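Local coordinates for protein putative N-acetylmuramoyl-L-alanine amidase,autolysin cwp6 (Peptoclostridium difficile, PDB 5J72) that probably cleaves the bond between N-acetylmuramic acid and L-alanine in peptidoglycan, using a zinc-binding amidase domain tethered to the cell wall by CWB2 modules, at residues Ile61-Asp66 and Val106-Ile111; Thr139-Ala144 and Asn163-Ala168; Asp257-Tyr262 and Asp283-Ile288; Ala344-Thr349 and Ile391-Lys396; Ser465-Gly470 and Ala605-Lys610. One frame throughout, in Å; residues are numbered along the deposited sequence. Where two conformers were deposited one is given.

Interaction 1: Ile61-Asp66 and Val106-Ile111; sequences INYNKD and VTQEFI
Y63 reaches from its strand so that its near atoms meet Q108 and its far end meets V106. Y63 CB lies 3.9 Å from Q108 OE1, and CD2 is almost as near that same oxygen. Beyond the middle of the ring the partner becomes V106: Y63 CZ is 3.7 Å from V106 CG1, and Y63 OH lies 3.6 Å from both V106 CG1 and V106 CG2, so the phenol oxygen ends against both methyls of V106. Within its own strand the ring has I61 CG2 over one face, toward the rim, and V12 and W73 pack around it. Tyrosine suits this place because its long, largely apolar ring spans from strand 56-63 to V106 of strand 106-113.

Q108 slides past Y63 in the opposite direction, its amide plane 82° to the ring. With CG anti to the backbone N (chi1 -178°) and an extended chain, the amide is carried out to the loop after Y63. There Q108 NE2 donates to K65 O at 3.0 Å, a fairly straight bond (158° at the hydrogen) with the oxygen close to the amide plane. A water bridges Q108 OE1 to K65 N, and a second water joins Q108 NE2 to D66 OD1. W73 NE1 also donates to Q108 OE1.

Both ends of a buried amide are thus used: the oxygen accepts hydrogen bonds from W73 and a water, while the NH2 is spent on a backbone carbonyl and a water. That pattern fixes which way round the glutamine amide is turned, and it ties the loop at residues 64-66 to strand 106-113 of the N-terminal domain.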
# COMPACT_ATOMS: atom_id res chain seq x y z
N ILE A 61 21.44 12.00 8.92
CA ILE A 61 21.70 13.23 8.18
C ILE A 61 20.34 13.99 8.20
O ILE A 61 19.31 13.39 7.88
CB ILE A 61 22.14 12.93 6.71
CG1 ILE A 61 23.48 12.09 6.72
CG2 ILE A 61 22.32 14.28 5.93
CD1 ILE A 61 23.68 11.36 5.34
N ASN A 62 20.34 15.28 8.58
CA ASN A 62 19.11 16.08 8.60
C ASN A 62 19.21 17.06 7.42
O ASN A 62 20.06 17.94 7.48
CB ASN A 62 19.06 16.88 9.93
CG ASN A 62 18.78 15.89 11.07
OD1 ASN A 62 17.63 15.46 11.23
ND2 ASN A 62 19.75 15.48 11.88
N TYR A 63 18.41 16.89 6.39
CA TYR A 63 18.48 17.72 5.21
C TYR A 63 17.69 19.03 5.48
O TYR A 63 16.66 19.28 4.86
CB TYR A 63 17.88 16.93 4.02
CG TYR A 63 18.83 15.82 3.62
CD1 TYR A 63 18.67 14.52 4.10
CD2 TYR A 63 19.93 16.08 2.79
CE1 TYR A 63 19.57 13.51 3.75
CE2 TYR A 63 20.85 15.09 2.47
CZ TYR A 63 20.66 13.80 2.95
OH TYR A 63 21.59 12.85 2.69
N ASN A 64 18.38 19.78 6.34
CA ASN A 64 17.71 21.00 6.75
C ASN A 64 18.34 22.24 6.12
O ASN A 64 18.24 23.31 6.71
CB ASN A 64 17.80 21.15 8.28
CG ASN A 64 16.98 20.18 9.08
OD1 ASN A 64 17.24 20.04 10.30
ND2 ASN A 64 15.98 19.48 8.51
N LYS A 65 18.91 22.14 4.99
CA LYS A 65 19.48 23.30 4.29
C LYS A 65 18.84 23.39 2.91
O LYS A 65 18.65 22.37 2.25
CB LYS A 65 21.02 23.15 4.12
CG LYS A 65 21.82 23.06 5.44
CD LYS A 65 21.85 24.33 6.24
CE LYS A 65 22.69 25.42 5.59
NZ LYS A 65 24.15 25.08 5.57
N ASP A 66 18.48 24.61 2.46
CA ASP A 66 17.84 24.80 1.17
C ASP A 66 18.84 25.45 0.21
O ASP A 66 19.14 26.63 0.33
CB ASP A 66 16.58 25.65 1.36
CG ASP A 66 15.45 25.22 0.45
OD1 ASP A 66 15.65 24.32 -0.38
OD2 ASP A 66 14.38 25.82 0.53
N VAL A 106 22.98 12.61 -3.16
CA VAL A 106 21.59 12.58 -2.69
C VAL A 106 20.87 13.73 -3.31
O VAL A 106 21.39 14.87 -3.20
CB VAL A 106 21.58 12.64 -1.14
CG1 VAL A 106 20.16 12.88 -0.63
CG2 VAL A 106 22.17 11.33 -0.57
N THR A 107 19.74 13.48 -4.00
CA THR A 107 19.01 14.55 -4.67
C THR A 107 17.91 15.09 -3.75
O THR A 107 17.08 14.32 -3.21
CB THR A 107 18.41 14.00 -5.98
OG1 THR A 107 19.48 13.50 -6.76
CG2 THR A 107 17.69 15.09 -6.76
N GLN A 108 17.90 16.41 -3.58
CA GLN A 108 16.87 17.07 -2.75
C GLN A 108 15.86 17.70 -3.68
O GLN A 108 16.12 18.72 -4.34
CB GLN A 108 17.52 18.14 -1.84
CG GLN A 108 16.51 18.82 -0.92
CD GLN A 108 17.26 19.57 0.16
OE1 GLN A 108 18.22 19.07 0.73
NE2 GLN A 108 16.78 20.79 0.52
N GLU A 109 14.67 17.10 -3.75
CA GLU A 109 13.62 17.62 -4.64
C GLU A 109 12.69 18.50 -3.82
O GLU A 109 12.85 18.64 -2.61
CB GLU A 109 12.78 16.44 -5.15
CG GLU A 109 13.62 15.34 -5.73
CD GLU A 109 13.94 15.59 -7.21
OE1 GLU A 109 14.42 14.66 -7.88
OE2 GLU A 109 13.72 16.71 -7.70
N PHE A 110 11.70 19.10 -4.48
CA PHE A 110 10.74 19.93 -3.77
C PHE A 110 9.34 19.76 -4.32
O PHE A 110 9.18 19.29 -5.45
CB PHE A 110 11.16 21.43 -3.77
CG PHE A 110 11.20 22.05 -5.14
CD1 PHE A 110 12.37 22.07 -5.88
CD2 PHE A 110 10.06 22.63 -5.68
CE1 PHE A 110 12.40 22.64 -7.14
CE2 PHE A 110 10.09 23.20 -6.95
CZ PHE A 110 11.26 23.20 -7.67
N ILE A 111 8.33 20.11 -3.54
CA ILE A 111 6.90 20.00 -3.95
C ILE A 111 6.68 20.86 -5.17
O ILE A 111 7.03 22.05 -5.12
CB ILE A 111 6.06 20.48 -2.76
CG1 ILE A 111 6.01 19.34 -1.71
CG2 ILE A 111 4.62 20.85 -3.24
CD1 ILE A 111 5.62 19.91 -0.29
O HOH W 1 19.66 19.82 3.26
O HOH W 2 14.60 21.96 -1.19

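Interaction 2: Thr139-Ala144 and Asn163-Ala168; sequences TRFETA and NGELAA
R140 turns one face of its guanidinium to the carboxylate of E165, whose OE1 sits 3.2 Å above that plane. The two planes are 26° apart, but only OE1 lies over the guanidinium, near its rim. R140 NH1 and E165 OE1 are 3.3 Å apart, yet no N-H points at the oxygen: this is a salt bridge of charges alone. The directed bond is made at the edge, where R140 NH1 donates to G164 O at 2.9 Å with an angle of 164°, with G164 O in the guanidinium plane. Arginine suits the place because it can spend its edge on a backbone carbonyl and its face on a charge. The chain gets there with CG lodged between the backbone N and the carbonyl carbon (chi1 58°) and a further bend at chi3.

F141 is the apolar partner. F141 CZ comes to 4.4 Å from G164 CA, an approach eased by the lack of a side chain on the glycine, while the other carboxylate oxygen, E165 OE2, lies near the ring plane, 3.8 Å from F141 CE2. T139 and E142 form a capping box at the helix start: T139 OG1 caps F141 N, and E142 OE1 accepts from T139 N in return. N163 OD1 accepts from E165 N in an Asx turn that shapes the loop.

The contact sets the first turn of helix 140-151 against the loop leaving strand 158-163, within a CWB2 module. L186 of strand 184-187 touches both R140 and F141, helix 194-203 packs on F141, and V375 at the start of helix 375-387 meets R140 and A167.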
# COMPACT_ATOMS: atom_id res chain seq x y z
N THR A 139 10.29 -4.24 -18.71
CA THR A 139 9.64 -5.38 -18.08
C THR A 139 9.97 -5.40 -16.59
O THR A 139 10.76 -4.58 -16.10
CB THR A 139 10.08 -6.70 -18.73
OG1 THR A 139 11.36 -7.07 -18.21
CG2 THR A 139 10.23 -6.59 -20.27
N ARG A 140 9.37 -6.35 -15.90
CA ARG A 140 9.58 -6.54 -14.50
C ARG A 140 11.12 -6.71 -14.20
O ARG A 140 11.57 -6.26 -13.15
CB ARG A 140 8.83 -7.79 -14.04
CG ARG A 140 9.24 -9.06 -14.79
CD ARG A 140 8.23 -10.25 -14.51
NE ARG A 140 6.89 -9.83 -14.93
CZ ARG A 140 5.74 -10.36 -14.53
NH1 ARG A 140 5.73 -11.42 -13.72
NH2 ARG A 140 4.59 -9.83 -14.90
N PHE A 141 11.87 -7.35 -15.10
CA PHE A 141 13.32 -7.55 -14.89
C PHE A 141 14.04 -6.20 -14.85
O PHE A 141 14.85 -6.01 -13.97
CB PHE A 141 13.94 -8.41 -16.03
CG PHE A 141 13.37 -9.78 -16.02
CD1 PHE A 141 13.92 -10.78 -15.22
CD2 PHE A 141 12.23 -10.08 -16.78
CE1 PHE A 141 13.34 -12.05 -15.17
CE2 PHE A 141 11.66 -11.36 -16.72
CZ PHE A 141 12.21 -12.33 -15.91
N GLU A 142 13.74 -5.28 -15.83
CA GLU A 142 14.41 -3.99 -15.82
C GLU A 142 13.91 -3.14 -14.69
O GLU A 142 14.67 -2.31 -14.19
CB GLU A 142 14.23 -3.20 -17.13
CG GLU A 142 14.90 -3.84 -18.33
CD GLU A 142 14.06 -4.96 -18.93
OE1 GLU A 142 12.84 -5.05 -18.66
OE2 GLU A 142 14.64 -5.78 -19.66
N THR A 143 12.63 -3.30 -14.29
CA THR A 143 12.15 -2.50 -13.17
C THR A 143 12.93 -2.94 -11.88
O THR A 143 13.30 -2.05 -11.10
CB THR A 143 10.63 -2.68 -12.99
OG1 THR A 143 10.03 -1.92 -14.00
CG2 THR A 143 10.10 -2.14 -11.62
N ALA A 144 13.16 -4.25 -11.68
CA ALA A 144 13.90 -4.69 -10.49
C ALA A 144 15.34 -4.06 -10.52
O ALA A 144 15.88 -3.68 -9.48
CB ALA A 144 13.99 -6.20 -10.44
N ASN A 163 12.26 -16.31 -9.09
CA ASN A 163 11.81 -16.49 -10.46
C ASN A 163 10.82 -15.41 -10.77
O ASN A 163 9.80 -15.32 -10.05
CB ASN A 163 11.12 -17.85 -10.57
CG ASN A 163 10.58 -18.13 -11.97
OD1 ASN A 163 10.03 -17.24 -12.63
ND2 ASN A 163 10.76 -19.36 -12.50
N GLY A 164 11.05 -14.61 -11.83
CA GLY A 164 10.19 -13.46 -12.11
C GLY A 164 8.79 -13.75 -12.61
O GLY A 164 7.94 -12.87 -12.51
N GLU A 165 8.52 -14.95 -13.15
CA GLU A 165 7.16 -15.26 -13.64
C GLU A 165 6.47 -16.13 -12.60
O GLU A 165 5.31 -16.42 -12.76
CB GLU A 165 7.20 -15.94 -15.04
CG GLU A 165 8.13 -15.25 -16.05
CD GLU A 165 7.63 -13.87 -16.53
OE1 GLU A 165 6.51 -13.48 -16.15
OE2 GLU A 165 8.37 -13.19 -17.30
N LEU A 166 7.16 -16.57 -11.54
CA LEU A 166 6.53 -17.29 -10.45
C LEU A 166 6.72 -16.41 -9.24
O LEU A 166 7.05 -16.90 -8.15
CB LEU A 166 7.13 -18.65 -10.02
CG LEU A 166 7.18 -19.77 -11.01
CD1 LEU A 166 8.23 -20.72 -10.40
CD2 LEU A 166 5.82 -20.48 -11.18
N ALA A 167 6.53 -15.12 -9.40
CA ALA A 167 6.80 -14.22 -8.30
C ALA A 167 6.03 -14.56 -7.00
O ALA A 167 6.55 -14.28 -5.92
CB ALA A 167 6.50 -12.80 -8.74
N ALA A 168 4.83 -15.18 -7.08
CA ALA A 168 4.05 -15.49 -5.87
C ALA A 168 4.87 -16.30 -4.92
O ALA A 168 4.59 -16.33 -3.72
CB ALA A 168 2.78 -16.25 -6.22

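Interaction 3: Asp257-Tyr262 and Asp283-Ile288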
# COMPACT_ATOMS: atom_id res chain seq x y z
N ASP A 257 16.80 -12.47 16.73
CA ASP A 257 15.69 -13.30 17.13
C ASP A 257 14.39 -13.06 16.41
O ASP A 257 13.98 -11.91 16.23
CB ASP A 257 15.40 -13.08 18.65
CG ASP A 257 16.49 -13.62 19.59
OD1 ASP A 257 16.51 -13.22 20.75
OD2 ASP A 257 17.33 -14.43 19.13
N VAL A 258 13.74 -14.13 16.03
CA VAL A 258 12.42 -14.00 15.48
C VAL A 258 11.44 -14.00 16.68
O VAL A 258 11.36 -14.99 17.40
CB VAL A 258 12.11 -15.14 14.51
CG1 VAL A 258 10.60 -15.22 14.23
CG2 VAL A 258 12.87 -14.89 13.20
N ASN A 259 10.72 -12.89 16.91
CA ASN A 259 9.76 -12.87 18.01
C ASN A 259 8.41 -12.30 17.61
O ASN A 259 7.55 -12.10 18.45
CB ASN A 259 10.33 -12.11 19.18
CG ASN A 259 10.71 -10.72 18.84
OD1 ASN A 259 10.29 -10.16 17.81
ND2 ASN A 259 11.59 -10.12 19.62
N LYS A 260 8.21 -12.05 16.33
CA LYS A 260 6.94 -11.53 15.83
C LYS A 260 6.68 -12.19 14.47
O LYS A 260 7.63 -12.39 13.70
CB LYS A 260 7.04 -10.00 15.67
CG LYS A 260 6.05 -9.44 14.66
CD LYS A 260 5.75 -7.90 14.91
CE LYS A 260 6.93 -7.10 15.37
NZ LYS A 260 6.64 -5.60 15.28
N ILE A 261 5.43 -12.55 14.16
CA ILE A 261 5.15 -13.09 12.85
C ILE A 261 3.90 -12.42 12.27
O ILE A 261 3.02 -11.95 12.99
CB ILE A 261 4.95 -14.63 12.85
CG1 ILE A 261 3.78 -15.04 13.78
CG2 ILE A 261 6.27 -15.32 13.27
CD1 ILE A 261 3.49 -16.56 13.66
N TYR A 262 3.88 -12.33 10.94
CA TYR A 262 2.76 -11.80 10.22
C TYR A 262 2.28 -12.99 9.44
O TYR A 262 2.99 -13.47 8.58
CB TYR A 262 3.21 -10.68 9.24
CG TYR A 262 3.67 -9.44 10.01
CD1 TYR A 262 2.76 -8.49 10.45
CD2 TYR A 262 5.01 -9.23 10.28
CE1 TYR A 262 3.17 -7.35 11.12
CE2 TYR A 262 5.44 -8.10 10.99
CZ TYR A 262 4.51 -7.16 11.40
OH TYR A 262 4.86 -6.06 12.12
N ASP A 283 10.43 -4.39 9.85
CA ASP A 283 10.64 -5.01 11.17
C ASP A 283 11.67 -6.14 11.09
O ASP A 283 12.16 -6.56 12.11
CB ASP A 283 9.35 -5.67 11.64
CG ASP A 283 8.25 -4.68 12.06
OD1 ASP A 283 8.49 -3.44 11.98
OD2 ASP A 283 7.16 -5.15 12.48
N GLN A 284 11.97 -6.64 9.85
CA GLN A 284 12.86 -7.82 9.67
C GLN A 284 12.32 -8.97 10.47
O GLN A 284 13.07 -9.67 11.18
CB GLN A 284 14.33 -7.51 10.09
CG GLN A 284 14.83 -6.33 9.26
CD GLN A 284 16.29 -5.99 9.54
OE1 GLN A 284 17.06 -6.80 10.03
NE2 GLN A 284 16.69 -4.77 9.19
N GLN A 285 11.00 -9.18 10.39
CA GLN A 285 10.37 -10.32 11.10
C GLN A 285 9.64 -11.03 9.99
O GLN A 285 9.12 -10.44 9.02
CB GLN A 285 9.51 -9.86 12.29
CG GLN A 285 10.38 -9.22 13.37
CD GLN A 285 11.15 -10.25 14.19
OE1 GLN A 285 10.66 -11.33 14.52
NE2 GLN A 285 12.40 -9.93 14.49
N PRO A 286 9.56 -12.36 10.08
CA PRO A 286 8.91 -13.09 8.98
C PRO A 286 7.42 -13.08 8.73
O PRO A 286 6.59 -12.89 9.61
CB PRO A 286 9.36 -14.53 9.23
CG PRO A 286 9.59 -14.62 10.72
CD PRO A 286 9.83 -13.22 11.25
N ILE A 287 7.12 -13.35 7.47
CA ILE A 287 5.75 -13.60 7.02
C ILE A 287 5.64 -15.15 7.04
O ILE A 287 6.46 -15.84 6.41
CB ILE A 287 5.49 -13.09 5.59
CG1 ILE A 287 5.56 -11.53 5.55
CG2 ILE A 287 4.09 -13.60 5.11
CD1 ILE A 287 5.64 -11.05 4.03
N ILE A 288 4.68 -15.66 7.81
CA ILE A 288 4.52 -17.11 7.94
C ILE A 288 3.31 -17.45 7.15
O ILE A 288 2.23 -16.88 7.37
CB ILE A 288 4.35 -17.44 9.43
CG1 ILE A 288 5.69 -17.22 10.22
CG2 ILE A 288 3.86 -18.92 9.56
CD1 ILE A 288 6.84 -18.21 9.85
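The Y262 ring presents its edge to D283, whose OD2 lies in the ring plane and takes a very short bond of 2.5 Å from Y262 OH; ring and carboxylate planes are 39° apart. The ring also meets that of Y312 at a shallow angle, and I276 and K279 of helix 270-283 pack against it. The same oxygen, D283 OD2, receives K260 NZ at 2.9 Å in a salt bridge, but from above the carboxylate plane.

The second flat group is the Q285 amide, folded back at chi2 (-76°) toward the loop before the strand. Q285 NE2 donates to D257 O at 3.1 Å, nearly straight (173°) and in the amide plane. Q285 OE1 accepts N259 N at 2.9 Å and K260 N at 3.1 Å, both from one face. Glutamine suits this place, offering donor and acceptor to the backbone just where the loop passes into the strand.

Beyond it the parallel pairing begins, with Y262 N bonded to P286 O and I288 N to Y262 O. I261 CG2 packs 3.6 Å from I288 CG1, and V258 meets the P286 ring. This is a beta-alpha-beta crossover of a CWB2 module, its helix ended by a Schellman motif at Q284.

With lysine and tyrosine on one oxygen, and K279 on D283 OD1, the aspartate is probably held ionised at the C-terminal end of helix 270-283.

Interaction 4: Ala344-Thr349 and Ile391-Lys396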
# COMPACT_ATOMS: atom_id res chain seq x y z
N ALA A 344 -12.21 -6.08 2.17
CA ALA A 344 -13.11 -6.70 1.19
C ALA A 344 -12.32 -7.19 -0.02
O ALA A 344 -12.72 -8.13 -0.68
CB ALA A 344 -14.13 -5.66 0.74
N ASP A 345 -11.19 -6.52 -0.33
CA ASP A 345 -10.39 -6.94 -1.44
C ASP A 345 -8.90 -6.47 -1.26
O ASP A 345 -8.58 -5.93 -0.20
CB ASP A 345 -10.92 -6.38 -2.76
CG ASP A 345 -10.98 -4.85 -2.88
OD1 ASP A 345 -10.17 -4.16 -2.25
OD2 ASP A 345 -11.86 -4.36 -3.61
N ARG A 346 -8.04 -6.69 -2.26
CA ARG A 346 -6.59 -6.37 -2.12
C ARG A 346 -6.37 -4.87 -1.84
O ARG A 346 -5.41 -4.53 -1.14
CB ARG A 346 -5.82 -6.83 -3.40
CG ARG A 346 -6.18 -5.98 -4.62
CD ARG A 346 -5.52 -6.53 -5.89
NE ARG A 346 -6.10 -7.81 -6.23
CZ ARG A 346 -5.86 -8.46 -7.36
NH1 ARG A 346 -5.05 -7.95 -8.27
NH2 ARG A 346 -6.42 -9.64 -7.58
N HIS A 347 -7.28 -3.96 -2.34
CA HIS A 347 -7.07 -2.53 -2.13
C HIS A 347 -7.50 -2.12 -0.79
O HIS A 347 -6.79 -1.35 -0.14
CB HIS A 347 -7.79 -1.71 -3.21
CG HIS A 347 -7.39 -2.14 -4.58
ND1 HIS A 347 -8.29 -2.70 -5.47
CD2 HIS A 347 -6.20 -2.08 -5.23
CE1 HIS A 347 -7.66 -2.97 -6.60
NE2 HIS A 347 -6.39 -2.61 -6.49
N GLU A 348 -8.68 -2.63 -0.30
CA GLU A 348 -9.06 -2.30 1.07
C GLU A 348 -8.08 -2.90 2.02
O GLU A 348 -7.76 -2.27 3.04
CB GLU A 348 -10.52 -2.79 1.46
CG GLU A 348 -10.91 -2.06 2.77
CD GLU A 348 -12.36 -2.34 3.17
OE1 GLU A 348 -12.88 -3.35 2.73
OE2 GLU A 348 -12.93 -1.53 3.92
N THR A 349 -7.57 -4.10 1.73
CA THR A 349 -6.61 -4.66 2.71
C THR A 349 -5.27 -3.80 2.71
O THR A 349 -4.70 -3.54 3.74
CB THR A 349 -6.27 -6.08 2.30
OG1 THR A 349 -7.51 -6.86 2.27
CG2 THR A 349 -5.29 -6.71 3.27
N ILE A 391 4.15 0.32 0.87
CA ILE A 391 3.84 0.18 -0.54
C ILE A 391 2.30 0.32 -0.67
O ILE A 391 1.55 -0.36 0.05
CB ILE A 391 4.27 -1.22 -1.04
CG1 ILE A 391 5.83 -1.29 -1.06
CG2 ILE A 391 3.71 -1.49 -2.48
CD1 ILE A 391 6.33 -2.74 -1.39
N LEU A 392 1.86 1.19 -1.56
CA LEU A 392 0.44 1.36 -1.88
C LEU A 392 0.21 0.68 -3.19
O LEU A 392 1.01 0.88 -4.11
CB LEU A 392 0.17 2.86 -2.02
CG LEU A 392 -1.34 3.15 -2.22
CD1 LEU A 392 -1.67 4.41 -1.49
CD2 LEU A 392 -1.58 3.26 -3.75
N ILE A 393 -0.87 -0.14 -3.32
CA ILE A 393 -1.13 -0.74 -4.61
C ILE A 393 -2.48 -0.19 -5.15
O ILE A 393 -3.39 0.02 -4.36
CB ILE A 393 -1.18 -2.29 -4.59
CG1 ILE A 393 -2.20 -2.81 -3.55
CG2 ILE A 393 0.27 -2.82 -4.22
CD1 ILE A 393 -2.40 -4.39 -3.65
N THR A 394 -2.58 -0.02 -6.45
CA THR A 394 -3.83 0.51 -7.01
C THR A 394 -3.79 0.14 -8.45
O THR A 394 -2.73 -0.12 -9.02
CB THR A 394 -3.92 2.03 -6.76
OG1 THR A 394 -5.28 2.45 -6.98
CG2 THR A 394 -2.96 2.83 -7.68
N PRO A 395 -4.97 0.06 -9.10
CA PRO A 395 -4.91 -0.30 -10.51
C PRO A 395 -4.24 0.78 -11.37
O PRO A 395 -4.13 1.92 -10.96
CB PRO A 395 -6.42 -0.50 -10.88
CG PRO A 395 -7.06 -0.86 -9.58
CD PRO A 395 -6.36 0.08 -8.60
N LYS A 396 -3.88 0.42 -12.59
CA LYS A 396 -3.19 1.36 -13.48
C LYS A 396 -4.03 2.58 -13.84
O LYS A 396 -3.48 3.65 -14.02
CB LYS A 396 -2.84 0.67 -14.80
CG LYS A 396 -1.95 -0.53 -14.69
CD LYS A 396 -1.63 -0.99 -16.10
CE LYS A 396 -2.41 -2.22 -16.44
NZ LYS A 396 -1.49 -3.33 -16.79
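I393 O is approached from two sides of the chemistry: H347 CD2 comes to 3.6 Å from I393 O, which lies at the edge of the imidazole near its plane, and H403 NE2 donates a hydrogen bond to the same carbonyl. H347 and I393 carry the larger part of the contact. H347 NE2 lies 3.4 Å from P395 CD, and H347 CE1 is 3.7 Å from P395 CG, the proline coming in obliquely. H347 NE2 is bonded to S371 OG, which helps hold the ring's rotation, and R346 CG lies over one face.

Within this CWB2 module the contact joins the start of helix 346-357 to the end of strand 391-394, which runs parallel to strand 362-370. D345 is the N-cap: D345 OD1 receives E348 N at 2.9 Å, and a weaker bond from H347 N. Aspartate suits the position because its short side chain folds back on the amides that open a helix.

I393, with CG1 between its backbone N and carbonyl carbon (chi1 55°), stretches its CD1 to 3.9 Å from R346 O. That isoleucine also packs on L274 and N275 of helix 270-283, while R346 donates from NH1 to S371 O and makes a cation-pi contact with Y271 of the same helix.

Interaction 5: Ser465-Gly470 and Ala605-Lys610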
# COMPACT_ATOMS: atom_id res chain seq x y z
N SER A 465 -26.00 8.01 13.40
CA SER A 465 -25.69 6.63 13.00
C SER A 465 -26.73 6.05 12.02
O SER A 465 -26.48 5.00 11.45
CB SER A 465 -25.66 5.73 14.24
OG SER A 465 -26.98 5.68 14.76
N GLY A 466 -27.89 6.74 11.84
CA GLY A 466 -28.96 6.24 10.99
C GLY A 466 -29.61 5.05 11.68
O GLY A 466 -29.39 4.87 12.88
N ALA A 467 -30.37 4.21 10.96
CA ALA A 467 -30.99 3.05 11.61
C ALA A 467 -29.94 2.08 12.17
O ALA A 467 -28.83 2.01 11.64
CB ALA A 467 -31.86 2.30 10.61
N THR A 468 -30.28 1.35 13.25
CA THR A 468 -29.37 0.36 13.82
C THR A 468 -30.14 -0.93 14.09
O THR A 468 -31.37 -0.94 14.05
CB THR A 468 -28.71 0.88 15.11
OG1 THR A 468 -29.76 1.03 16.09
CG2 THR A 468 -27.99 2.23 14.90
N SER A 469 -29.44 -2.03 14.36
CA SER A 469 -30.10 -3.29 14.61
C SER A 469 -29.09 -4.21 15.29
O SER A 469 -27.89 -3.92 15.31
CB SER A 469 -30.56 -3.93 13.30
OG SER A 469 -29.55 -4.82 12.82
N GLY A 470 -29.59 -5.32 15.85
CA GLY A 470 -28.71 -6.27 16.51
C GLY A 470 -28.28 -7.38 15.58
O GLY A 470 -27.56 -8.28 16.02
N ALA A 605 -31.56 -2.52 1.57
CA ALA A 605 -32.17 -3.64 2.26
C ALA A 605 -32.61 -3.12 3.64
O ALA A 605 -32.27 -1.98 4.00
CB ALA A 605 -31.13 -4.73 2.45
N PHE A 606 -33.39 -3.93 4.39
CA PHE A 606 -33.84 -3.56 5.73
C PHE A 606 -32.77 -4.05 6.63
O PHE A 606 -32.55 -5.26 6.70
CB PHE A 606 -35.20 -4.20 6.10
CG PHE A 606 -36.35 -3.37 5.57
CD1 PHE A 606 -36.58 -3.25 4.21
CD2 PHE A 606 -37.15 -2.64 6.44
CE1 PHE A 606 -37.57 -2.42 3.72
CE2 PHE A 606 -38.14 -1.80 5.94
CZ PHE A 606 -38.35 -1.70 4.59
N ILE A 607 -32.08 -3.12 7.32
CA ILE A 607 -30.96 -3.48 8.20
C ILE A 607 -31.43 -4.23 9.49
O ILE A 607 -30.59 -4.82 10.18
CB ILE A 607 -30.15 -2.18 8.57
CG1 ILE A 607 -28.69 -2.57 8.90
CG2 ILE A 607 -30.80 -1.41 9.77
CD1 ILE A 607 -27.80 -1.34 8.91
N ASP A 608 -32.76 -4.23 9.76
CA ASP A 608 -33.37 -4.92 10.91
C ASP A 608 -34.15 -6.14 10.41
O ASP A 608 -34.96 -6.68 11.16
CB ASP A 608 -34.34 -3.97 11.69
CG ASP A 608 -35.42 -3.34 10.80
OD1 ASP A 608 -36.34 -2.69 11.34
OD2 ASP A 608 -35.33 -3.49 9.54
N ASN A 609 -33.94 -6.58 9.16
CA ASN A 609 -34.63 -7.81 8.70
C ASN A 609 -33.58 -8.93 8.54
O ASN A 609 -32.65 -8.81 7.75
CB ASN A 609 -35.37 -7.61 7.38
CG ASN A 609 -36.01 -8.90 6.93
OD1 ASN A 609 -35.38 -9.69 6.19
ND2 ASN A 609 -37.23 -9.22 7.36
N LYS A 610 -33.71 -10.03 9.30
CA LYS A 610 -32.74 -11.12 9.26
C LYS A 610 -32.55 -11.76 7.88
O LYS A 610 -31.42 -12.07 7.51
CB LYS A 610 -33.14 -12.22 10.24
CG LYS A 610 -31.91 -12.81 10.92
CD LYS A 610 -32.04 -14.30 11.18
CE LYS A 610 -30.71 -14.81 11.65
NZ LYS A 610 -29.95 -15.36 10.51
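I607 and A467 form the close-packed part of this contact, the methyl A467 CB resting 3.9 Å from I607 CG2. With CG1 anti to the backbone N (chi1 -154°), CG2 of the isoleucine falls between N and the carbonyl carbon, and A475, Y531 and M613 pack around the side chain. A467 offers only a methyl to I607, while its backbone N donates to E477 OE2, and E477 binds the zinc ion together with H460 and H530. The A467 side chain is about 6 Å from the zinc; I607, packed on A467, stands one step further from the metal.

The two segments are a short strand, 468-469, hydrogen-bonded to 475-476 in an antiparallel pair, and the type I beta turn F606-N609 that starts at the end of strand 599-606 and leads into helix 610-614. S469 OG donates to I607 O at 2.8 Å, fastening strand to turn, and the same hydroxyl accepts from L471 N.

Toward solvent the packing is sparser. S469 CB merely passes D608 CA at 3.8 Å, and the aspartate carries its carboxylate off to S534 N, accepted by OD1. T468 points away from the turn on the exposed side, with its side chain 6.2 Å or more from the segment 605-610.

In the fold
The five contacts follow one another along the chain and none touches another. Interactions 2, 3 and 4 lie one in each of the three CWB2 modules, with centres 19 to 25 Å apart, and two helices relate them: helix 375-387, next to R140 and A167 of interaction 2, leads into the strand of interaction 4, while helix 270-283, which ends at D283 in interaction 3, packs on I393 of interaction 4. Interaction 1 belongs to the N-terminal domain, about 30 Å from interaction 4 between centres. Interaction 5 alone borders the zinc site; its centre is 29 Å from that of interaction 4 and 53 Å from that of interaction 1, across the centre of the chain.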